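Local coordinates for microcin B17-processing protein McbB (Escherichia coli str. K-12 substr. MG1655, PDB 6GRH) that is needed to process the inactive precursor of microcin B17, McbA, into the active peptide antibiotic, at residues I100-P105 / W142-N147; E113-D118 / H244-R249; V135-L140 / S162-A167. One frame throughout, in Å; residues are numbered along the deposited sequence. Where two conformers were deposited one is given.

Beyond the N-terminal antiparallel sheet, the chain enters a mixed sheet at strand 97-102, whose C-terminal end and following turn form the first half of contact 1. Helix 111-115 follows, and helix 236-254 closes contact 2 against it after 125 intervening residues. Strand 122-127 follows, then strand 139-144, which supplies first contact 3 at its start and then contact 1 at its end, closing a loop of 36 residues. Helix 150-160 leads to residues 162-167, which close contact 3. Contact 1 therefore crosses both others, while contact 3 is nested inside the long loop of contact 2. Trp142 and Ile246 join contacts 1 and 2, packing sheet against helix.

Contact 1 of 3, residues I100-P105 / W142-N147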
loop_
_atom_site.group_PDB
_atom_site.type_symbol
_atom_site.label_atom_id
_atom_site.label_comp_id
_atom_site.label_asym_id
_atom_site.label_seq_id
_atom_site.Cartn_x
_atom_site.Cartn_y
_atom_site.Cartn_z
ATOM N N ILE B 100 3.284 8.390 -32.648
ATOM C CA ILE B 100 2.220 7.557 -32.120
ATOM C C ILE B 100 2.073 6.352 -33.036
ATOM O O ILE B 100 1.890 6.509 -34.245
ATOM C CB ILE B 100 0.896 8.319 -32.010
ATOM C CG1 ILE B 100 1.060 9.455 -31.010
ATOM C CG2 ILE B 100 -0.222 7.368 -31.551
ATOM C CD1 ILE B 100 -0.154 10.334 -30.886
ATOM N N ILE B 101 2.233 5.153 -32.471
ATOM C CA ILE B 101 2.052 3.899 -33.200
ATOM C C ILE B 101 0.772 3.280 -32.662
ATOM O O ILE B 101 0.586 3.167 -31.422
ATOM C CB ILE B 101 3.253 2.922 -33.042
ATOM C CG1 ILE B 101 4.562 3.569 -33.528
ATOM C CG2 ILE B 101 2.988 1.654 -33.835
ATOM C CD1 ILE B 101 5.828 2.736 -33.409
ATOM N N SER B 102 -0.138 2.905 -33.549
ATOM C CA SER B 102 -1.444 2.429 -33.068
ATOM C C SER B 102 -2.123 1.478 -34.002
ATOM O O SER B 102 -1.874 1.500 -35.210
ATOM C CB SER B 102 -2.377 3.630 -32.819
ATOM O OG SER B 102 -3.538 3.252 -32.103
ATOM N N ASP B 103 -3.000 0.659 -33.434
ATOM C CA ASP B 103 -3.935 -0.156 -34.211
ATOM C C ASP B 103 -5.189 0.605 -34.591
ATOM O O ASP B 103 -5.978 0.109 -35.384
ATOM C CB ASP B 103 -4.271 -1.478 -33.487
ATOM C CG ASP B 103 -5.048 -1.301 -32.160
ATOM O OD1 ASP B 103 -5.228 -0.180 -31.637
ATOM O OD2 ASP B 103 -5.447 -2.354 -31.596
ATOM N N VAL B 104 -5.379 1.811 -34.051
ATOM C CA VAL B 104 -6.475 2.706 -34.479
ATOM C C VAL B 104 -5.908 4.075 -34.898
ATOM O O VAL B 104 -6.282 5.090 -34.330
ATOM C CB VAL B 104 -7.591 2.858 -33.390
ATOM C CG1 VAL B 104 -8.350 1.554 -33.212
ATOM C CG2 VAL B 104 -7.046 3.328 -32.046
ATOM N N PRO B 105 -5.017 4.106 -35.918
ATOM C CA PRO B 105 -4.410 5.387 -36.299
ATOM C C PRO B 105 -5.405 6.457 -36.709
ATOM O O PRO B 105 -5.128 7.629 -36.514
ATOM C CB PRO B 105 -3.508 5.019 -37.479
ATOM C CG PRO B 105 -4.123 3.784 -38.054
ATOM C CD PRO B 105 -4.643 3.025 -36.851
ATOM N N TRP B 142 4.957 6.527 -28.527
ATOM C CA TRP B 142 3.703 6.231 -27.870
ATOM C C TRP B 142 3.005 5.105 -28.620
ATOM O O TRP B 142 2.632 5.271 -29.769
ATOM C CB TRP B 142 2.790 7.468 -27.818
ATOM C CG TRP B 142 1.642 7.270 -26.858
ATOM C CD1 TRP B 142 0.671 6.285 -26.931
ATOM C CD2 TRP B 142 1.361 8.013 -25.678
ATOM N NE1 TRP B 142 -0.197 6.405 -25.885
ATOM C CE2 TRP B 142 0.212 7.428 -25.082
ATOM C CE3 TRP B 142 1.957 9.117 -25.062
ATOM C CZ2 TRP B 142 -0.353 7.908 -23.896
ATOM C CZ3 TRP B 142 1.409 9.597 -23.881
ATOM C CH2 TRP B 142 0.261 8.985 -23.308
ATOM N N LEU B 143 2.835 3.946 -27.966
ATOM C CA LEU B 143 2.118 2.825 -28.559
ATOM C C LEU B 143 0.736 2.716 -27.933
ATOM O O LEU B 143 0.636 2.452 -26.747
ATOM C CB LEU B 143 2.899 1.545 -28.350
ATOM C CG LEU B 143 2.278 0.212 -28.759
ATOM C CD1 LEU B 143 1.928 0.155 -30.242
ATOM C CD2 LEU B 143 3.252 -0.909 -28.382
ATOM N N HIS B 144 -0.315 2.910 -28.727
ATOM C CA HIS B 144 -1.677 2.887 -28.223
ATOM C C HIS B 144 -2.406 1.732 -28.892
ATOM O O HIS B 144 -2.513 1.699 -30.114
ATOM C CB HIS B 144 -2.387 4.211 -28.487
ATOM C CG HIS B 144 -3.835 4.195 -28.130
ATOM N ND1 HIS B 144 -4.269 4.183 -26.826
ATOM C CD2 HIS B 144 -4.941 4.112 -28.897
ATOM C CE1 HIS B 144 -5.590 4.132 -26.810
ATOM N NE2 HIS B 144 -6.025 4.125 -28.054
ATOM N N LEU B 145 -2.940 0.813 -28.076
ATOM C CA LEU B 145 -3.666 -0.361 -28.559
ATOM C C LEU B 145 -5.088 -0.463 -27.998
ATOM O O LEU B 145 -5.265 -0.511 -26.771
ATOM C CB LEU B 145 -2.902 -1.627 -28.177
ATOM C CG LEU B 145 -1.504 -1.748 -28.786
ATOM C CD1 LEU B 145 -0.794 -2.990 -28.272
ATOM C CD2 LEU B 145 -1.589 -1.778 -30.303
ATOM N N GLU B 146 -6.087 -0.473 -28.880
ATOM C CA GLU B 146 -7.445 -0.908 -28.529
ATOM C C GLU B 146 -7.545 -2.424 -28.446
ATOM O O GLU B 146 -8.178 -2.968 -27.538
ATOM C CB GLU B 146 -8.491 -0.377 -29.521
ATOM C CG GLU B 146 -8.853 1.056 -29.251
ATOM C CD GLU B 146 -10.116 1.569 -29.927
ATOM O OE1 GLU B 146 -10.959 0.793 -30.436
ATOM O OE2 GLU B 146 -10.260 2.799 -29.885
ATOM N N ASN B 147 -6.928 -3.115 -29.393
ATOM C CA ASN B 147 -6.932 -4.562 -29.390
ATOM C C ASN B 147 -5.550 -5.041 -28.966
ATOM O O ASN B 147 -4.649 -5.204 -29.778
ATOM C CB ASN B 147 -7.370 -5.074 -30.741
ATOM C CG ASN B 147 -8.722 -4.519 -31.130
ATOM O OD1 ASN B 147 -9.684 -4.595 -30.351
ATOM N ND2 ASN B 147 -8.803 -3.910 -32.317
HETATM O O HOH W 1 -4.211 -4.609 -32.207
#
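Asp103 reaches across to residues 145-147 just past the paired residues Ser102 and His144. Asp103 CB and CG lie beside Leu145 CD2, Asp103 CG at 4.0 Å from it. With chi1 at 66°, CG sits between the backbone N and carbonyl carbon and the carboxylate faces two successive amides: Asp103 OD1 takes Glu146 N at 2.9 Å and Asp103 OD2 takes Asn147 N at 2.8 Å, each through its syn lone pair. A water donating to OD2 and to Asn147 O adds a third bond, so OD2 has two. One residue earlier, Ser102 OG donates to His144 O at 2.7 Å from 35° out of the carbonyl plane, and accepts Val104 N at 3.0 Å in an ST turn. That turn brings Val104 CG2 to the edge of the His144 ring, while Val104 CG1 lies 3.7 Å from Glu146 CD; Glu146 OE2 forms a salt bridge with Arg239, and His144 ND1 is hydrogen-bonded to Ser171 OG. Before this turn the strands pair in parallel, Ile101 N meeting Trp142 O at 2.7 Å and His144 N returning to Ile101 O, as is typical of an alpha/beta sheet with helix-covered parallel strands.

Contact 2 of 3, residues E113-D118 / H244-R249. With EDO (1,2-ethanediol), chain J.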
loop_
_atom_site.group_PDB
_atom_site.type_symbol
_atom_site.label_atom_id
_atom_site.label_comp_id
_atom_site.label_asym_id
_atom_site.label_seq_id
_atom_site.Cartn_x
_atom_site.Cartn_y
_atom_site.Cartn_z
ATOM N N GLU B 113 -1.888 18.065 -36.143
ATOM C CA GLU B 113 -2.131 19.487 -36.381
ATOM C C GLU B 113 -2.778 20.167 -35.166
ATOM O O GLU B 113 -2.368 21.271 -34.805
ATOM C CB GLU B 113 -2.927 19.715 -37.670
ATOM C CG GLU B 113 -2.397 20.896 -38.481
ATOM C CD GLU B 113 -1.035 20.622 -39.107
ATOM O OE1 GLU B 113 -0.040 21.298 -38.749
ATOM O OE2 GLU B 113 -0.960 19.723 -39.969
ATOM N N GLN B 114 -3.752 19.511 -34.527
ATOM C CA GLN B 114 -4.388 20.053 -33.312
ATOM C C GLN B 114 -3.434 20.250 -32.159
ATOM O O GLN B 114 -3.465 21.296 -31.493
ATOM C CB GLN B 114 -5.489 19.132 -32.803
ATOM C CG GLN B 114 -6.733 19.101 -33.673
ATOM C CD GLN B 114 -7.718 18.023 -33.235
ATOM O OE1 GLN B 114 -7.530 17.314 -32.205
ATOM N NE2 GLN B 114 -8.788 17.891 -34.011
ATOM N N TRP B 115 -2.586 19.255 -31.926
ATOM C CA TRP B 115 -1.796 19.238 -30.705
ATOM C C TRP B 115 -0.592 20.160 -30.741
ATOM O O TRP B 115 -0.014 20.420 -29.701
ATOM C CB TRP B 115 -1.424 17.804 -30.287
ATOM C CG TRP B 115 -2.639 16.937 -29.946
ATOM C CD1 TRP B 115 -3.950 17.316 -29.908
ATOM C CD2 TRP B 115 -2.621 15.539 -29.599
ATOM N NE1 TRP B 115 -4.750 16.234 -29.568
ATOM C CE2 TRP B 115 -3.961 15.139 -29.370
ATOM C CE3 TRP B 115 -1.607 14.582 -29.491
ATOM C CZ2 TRP B 115 -4.311 13.824 -29.011
ATOM C CZ3 TRP B 115 -1.969 13.257 -29.128
ATOM C CH2 TRP B 115 -3.301 12.910 -28.910
ATOM N N LYS B 116 -0.255 20.706 -31.917
ATOM C CA LYS B 116 0.722 21.801 -32.014
ATOM C C LYS B 116 0.330 23.013 -31.168
ATOM O O LYS B 116 1.204 23.686 -30.623
ATOM C CB LYS B 116 0.943 22.232 -33.481
ATOM C CG LYS B 116 1.643 21.183 -34.321
ATOM C CD LYS B 116 1.950 21.701 -35.732
ATOM C CE LYS B 116 2.765 20.701 -36.555
ATOM N NZ LYS B 116 3.918 20.083 -35.815
ATOM N N CYS B 117 -0.960 23.283 -31.024
ATOM C CA CYS B 117 -1.380 24.414 -30.205
ATOM C C CYS B 117 -1.285 24.141 -28.696
ATOM O O CYS B 117 -1.557 25.041 -27.899
ATOM C CB CYS B 117 -2.766 24.890 -30.603
ATOM S SG CYS B 117 -4.109 23.801 -30.149
ATOM N N ASP B 118 -0.926 22.903 -28.317
ATOM C CA ASP B 118 -0.528 22.550 -26.959
ATOM C C ASP B 118 0.991 22.374 -26.885
ATOM O O ASP B 118 1.509 21.842 -25.900
ATOM C CB ASP B 118 -1.247 21.250 -26.560
ATOM C CG ASP B 118 -2.764 21.322 -26.799
ATOM O OD1 ASP B 118 -3.480 21.972 -26.005
ATOM O OD2 ASP B 118 -3.251 20.762 -27.810
ATOM N N HIS B 244 -7.935 12.828 -24.891
ATOM C CA HIS B 244 -7.522 13.932 -24.053
ATOM C C HIS B 244 -6.402 13.558 -23.073
ATOM O O HIS B 244 -5.448 14.333 -22.897
ATOM C CB HIS B 244 -8.725 14.495 -23.313
ATOM C CG HIS B 244 -8.436 15.758 -22.580
ATOM N ND1 HIS B 244 -8.034 16.920 -23.216
ATOM C CD2 HIS B 244 -8.472 16.037 -21.254
ATOM C CE1 HIS B 244 -7.820 17.853 -22.303
ATOM N NE2 HIS B 244 -8.092 17.346 -21.109
ATOM N N LEU B 245 -6.524 12.399 -22.414
ATOM C CA LEU B 245 -5.466 11.938 -21.512
ATOM C C LEU B 245 -4.111 11.725 -22.179
ATOM O O LEU B 245 -3.075 12.078 -21.609
ATOM C CB LEU B 245 -5.897 10.678 -20.751
ATOM C CG LEU B 245 -6.916 10.858 -19.645
ATOM C CD1 LEU B 245 -7.245 9.500 -19.011
ATOM C CD2 LEU B 245 -6.403 11.758 -18.556
ATOM N N ILE B 246 -4.127 11.180 -23.388
ATOM C CA ILE B 246 -2.924 11.033 -24.217
ATOM C C ILE B 246 -2.308 12.411 -24.500
ATOM O O ILE B 246 -1.104 12.649 -24.253
ATOM C CB ILE B 246 -3.231 10.265 -25.513
ATOM C CG1 ILE B 246 -3.601 8.803 -25.208
ATOM C CG2 ILE B 246 -2.044 10.276 -26.474
ATOM C CD1 ILE B 246 -4.126 8.008 -26.382
ATOM N N LYS B 247 -3.140 13.335 -24.979
ATOM C CA LYS B 247 -2.680 14.681 -25.256
ATOM C C LYS B 247 -2.034 15.343 -24.043
ATOM O O LYS B 247 -0.909 15.864 -24.128
ATOM C CB LYS B 247 -3.823 15.549 -25.781
ATOM C CG LYS B 247 -3.292 16.869 -26.318
ATOM C CD LYS B 247 -4.392 17.869 -26.588
ATOM C CE LYS B 247 -4.733 18.629 -25.323
ATOM N NZ LYS B 247 -5.702 19.661 -25.703
ATOM N N ARG B 248 -2.734 15.295 -22.902
ATOM C CA ARG B 248 -2.210 15.926 -21.714
ATOM C C ARG B 248 -0.951 15.279 -21.194
ATOM O O ARG B 248 -0.060 15.972 -20.730
ATOM C CB ARG B 248 -3.233 16.010 -20.599
ATOM C CG ARG B 248 -4.342 16.972 -20.912
ATOM C CD ARG B 248 -3.830 18.393 -21.181
ATOM N NE ARG B 248 -4.924 19.329 -21.014
ATOM C CZ ARG B 248 -4.998 20.541 -21.537
ATOM N NH1 ARG B 248 -4.022 21.045 -22.293
ATOM N NH2 ARG B 248 -6.067 21.276 -21.263
ATOM N N ARG B 249 -0.857 13.966 -21.327
ATOM C CA ARG B 249 0.349 13.288 -20.936
ATOM C C ARG B 249 1.541 13.658 -21.825
ATOM O O ARG B 249 2.634 13.935 -21.331
ATOM C CB ARG B 249 0.092 11.766 -20.833
ATOM C CG ARG B 249 1.273 11.005 -20.284
ATOM C CD ARG B 249 1.433 11.268 -18.801
ATOM N NE ARG B 249 2.583 10.550 -18.287
ATOM C CZ ARG B 249 3.595 11.060 -17.592
ATOM N NH1 ARG B 249 3.635 12.349 -17.221
ATOM N NH2 ARG B 249 4.580 10.242 -17.222
HETATM C C1 EDO J . -6.362 24.080 -23.264
HETATM O O1 EDO J . -5.443 24.124 -22.170
HETATM C C2 EDO J . -7.746 24.398 -22.724
HETATM O O2 EDO J . -8.756 24.018 -23.656
HETATM O O HOH W 2 -2.808 23.552 -24.025
#
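Trp115 lays one face of its indole over the aliphatic chain of Lys247, a CH-pi contact that joins helix 111-115 and the residues after it to helix 236-254 in the alpha/beta domain, at the interface with the second subunit. Lys247 CG stands 3.4 Å from the centroid of the Trp115 five-membered ring, only 3° off its normal. CB lies toward the six-membered ring, and Lys247 CD comes 3.4 Å from Trp115 CD1. At the far end of the indole, Trp115 CH2 meets Ile246 CG2 at 3.8 Å. The lysine chain bends at chi3 (85°), turning its ammonium from the ring to the Asp118 carboxylate. There Lys247 NZ makes a salt bridge of weak hydrogen bonds, 3.2 Å to Asp118 OD1 and 3.4 Å to Asp118 OD2. NZ also salt-bridges Glu238 of the second subunit, so two carboxylates would offset the charge of this buried lysine. Arg248 joins the network by a long salt bridge between NH1 and Asp118 OD1; NH1 also bonds Gln251. A water donates to Asp118 OD1 and accepts from Arg248 NH1. In the plane of the guanidinium, at its edge, an ethanediol probably left from crystallisation takes Arg248 NH2 on its O1 at 3.1 Å.

Contact 3 of 3, residues V135-L140 / S162-A167; sequences VSDSTL and SNPGVA
The backbones of residues 135-140 and 162-167 converge as a type II turn, Asn163 to Val166, comes alongside the loop that opens strand 139-144, and they end in a parallel bridge between Leu140 and Ala167. This is the entry side of a beta-alpha-beta crossover: strand 139-144, helix 150-160 and strand 167-174, with the two strands adjacent in the sheet. Two backbone hydrogen bonds hold the segments. Ser138 N gives to Pro164 O at 2.8 Å, nearly straight (170°) and in the carbonyl plane; Ala167 N gives to Thr139 O at 3.2 Å. Between these bonds the chains come very near, with 4.1 Å separating Ser138 CA from Gly165 CA. Gly165 has a positive phi (72°), as expected at the third position of a type II turn, and with no side chain it leaves room for the hydroxyl of Ser138. On the exposed side, the Asp137 carboxylate crosses obliquely beside the Pro164 ring, OD1 lying 3.7 Å from Pro164 CD. Asn163 ND2 lies 2.9 Å from Val135 O, but at an angle too poor for a hydrogen bond.

The loop before the strand is braced from within. Thr139 OG1 donates to Ser136 O from well above the carbonyl plane, and a water donates to that same oxygen while accepting Thr139 N at 3.0 Å; it also reaches Pro164 O weakly, adding a link between the segments. Val166 CG2, anti to its own N, lies 3.6 Å from Thr139 O, beside the bond that oxygen receives from Ala167. At the inner end Leu140 and Ala167 share one face of the sheet, with Trp95 packing on both. With CG anti to the backbone N and chi2 at 63°, Leu140 CD1 comes to 3.9 Å from Ala167 CB.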
loop_
_atom_site.group_PDB
_atom_site.type_symbol
_atom_site.label_atom_id
_atom_site.label_comp_id
_atom_site.label_asym_id
_atom_site.label_seq_id
_atom_site.Cartn_x
_atom_site.Cartn_y
_atom_site.Cartn_z
ATOM N N VAL B 135 12.086 4.787 -36.883
ATOM C CA VAL B 135 12.057 5.913 -35.934
ATOM C C VAL B 135 13.463 6.493 -35.710
ATOM O O VAL B 135 14.417 5.745 -35.522
ATOM C CB VAL B 135 11.470 5.480 -34.557
ATOM C CG1 VAL B 135 11.443 6.644 -33.584
ATOM C CG2 VAL B 135 10.069 4.908 -34.717
ATOM N N SER B 136 13.574 7.818 -35.683
ATOM C CA SER B 136 14.847 8.525 -35.441
ATOM C C SER B 136 15.370 8.492 -33.992
ATOM O O SER B 136 14.648 8.099 -33.082
ATOM C CB SER B 136 14.676 10.005 -35.798
ATOM O OG SER B 136 14.239 10.162 -37.137
ATOM N N ASP B 137 16.609 8.979 -33.816
ATOM C CA ASP B 137 17.237 9.220 -32.494
ATOM C C ASP B 137 16.403 10.121 -31.558
ATOM O O ASP B 137 15.750 11.081 -31.989
ATOM C CB ASP B 137 18.647 9.857 -32.644
ATOM C CG ASP B 137 19.731 8.848 -33.101
ATOM O OD1 ASP B 137 19.385 7.742 -33.575
ATOM O OD2 ASP B 137 20.947 9.161 -32.983
ATOM N N SER B 138 16.455 9.807 -30.262
ATOM C CA SER B 138 15.838 10.628 -29.236
ATOM C C SER B 138 14.341 10.868 -29.461
ATOM O O SER B 138 13.863 11.975 -29.277
ATOM C CB SER B 138 16.574 11.966 -29.093
ATOM O OG SER B 138 17.948 11.737 -28.906
ATOM N N THR B 139 13.617 9.821 -29.838
ATOM C CA THR B 139 12.189 9.899 -30.082
ATOM C C THR B 139 11.430 9.200 -28.967
ATOM O O THR B 139 11.837 8.101 -28.539
ATOM C CB THR B 139 11.849 9.200 -31.401
ATOM O OG1 THR B 139 12.546 9.856 -32.461
ATOM C CG2 THR B 139 10.369 9.208 -31.681
ATOM N N LEU B 140 10.359 9.836 -28.491
ATOM C CA LEU B 140 9.381 9.180 -27.615
ATOM C C LEU B 140 8.374 8.420 -28.482
ATOM O O LEU B 140 7.717 9.001 -29.346
ATOM C CB LEU B 140 8.663 10.191 -26.738
ATOM C CG LEU B 140 7.572 9.707 -25.764
ATOM C CD1 LEU B 140 8.147 8.777 -24.714
ATOM C CD2 LEU B 140 6.900 10.893 -25.113
ATOM N N SER B 162 17.103 -0.367 -28.893
ATOM C CA SER B 162 18.480 0.049 -29.127
ATOM C C SER B 162 18.635 1.438 -29.745
ATOM O O SER B 162 19.760 1.928 -29.833
ATOM C CB SER B 162 19.185 -0.959 -30.048
ATOM O OG SER B 162 19.180 -2.229 -29.420
ATOM N N ASN B 163 17.546 2.058 -30.205
ATOM C CA ASN B 163 17.647 3.403 -30.798
ATOM C C ASN B 163 18.196 4.344 -29.731
ATOM O O ASN B 163 17.636 4.403 -28.621
ATOM C CB ASN B 163 16.303 3.933 -31.287
ATOM C CG ASN B 163 15.852 3.316 -32.593
ATOM O OD1 ASN B 163 16.274 2.249 -32.978
ATOM N ND2 ASN B 163 14.943 4.006 -33.270
ATOM N N PRO B 164 19.292 5.059 -30.039
ATOM C CA PRO B 164 19.848 6.051 -29.108
ATOM C C PRO B 164 18.799 7.049 -28.587
ATOM O O PRO B 164 18.053 7.638 -29.369
ATOM C CB PRO B 164 20.888 6.782 -29.955
ATOM C CG PRO B 164 21.295 5.802 -31.010
ATOM C CD PRO B 164 20.085 4.966 -31.289
ATOM N N GLY B 165 18.710 7.186 -27.271
ATOM C CA GLY B 165 17.808 8.147 -26.648
ATOM C C GLY B 165 16.320 7.839 -26.702
ATOM O O GLY B 165 15.522 8.688 -26.328
ATOM N N VAL B 166 15.944 6.637 -27.131
ATOM C CA VAL B 166 14.538 6.272 -27.283
ATOM C C VAL B 166 13.864 6.190 -25.915
ATOM O O VAL B 166 14.534 6.000 -24.900
ATOM C CB VAL B 166 14.401 4.918 -28.003
ATOM C CG1 VAL B 166 14.835 3.742 -27.128
ATOM C CG2 VAL B 166 13.005 4.694 -28.528
ATOM N N ALA B 167 12.559 6.379 -25.897
ATOM C CA ALA B 167 11.715 6.002 -24.773
ATOM C C ALA B 167 10.359 5.584 -25.325
ATOM O O ALA B 167 10.016 5.902 -26.458
ATOM C CB ALA B 167 11.567 7.136 -23.769
HETATM O O HOH W 3 14.861 7.169 -30.458
#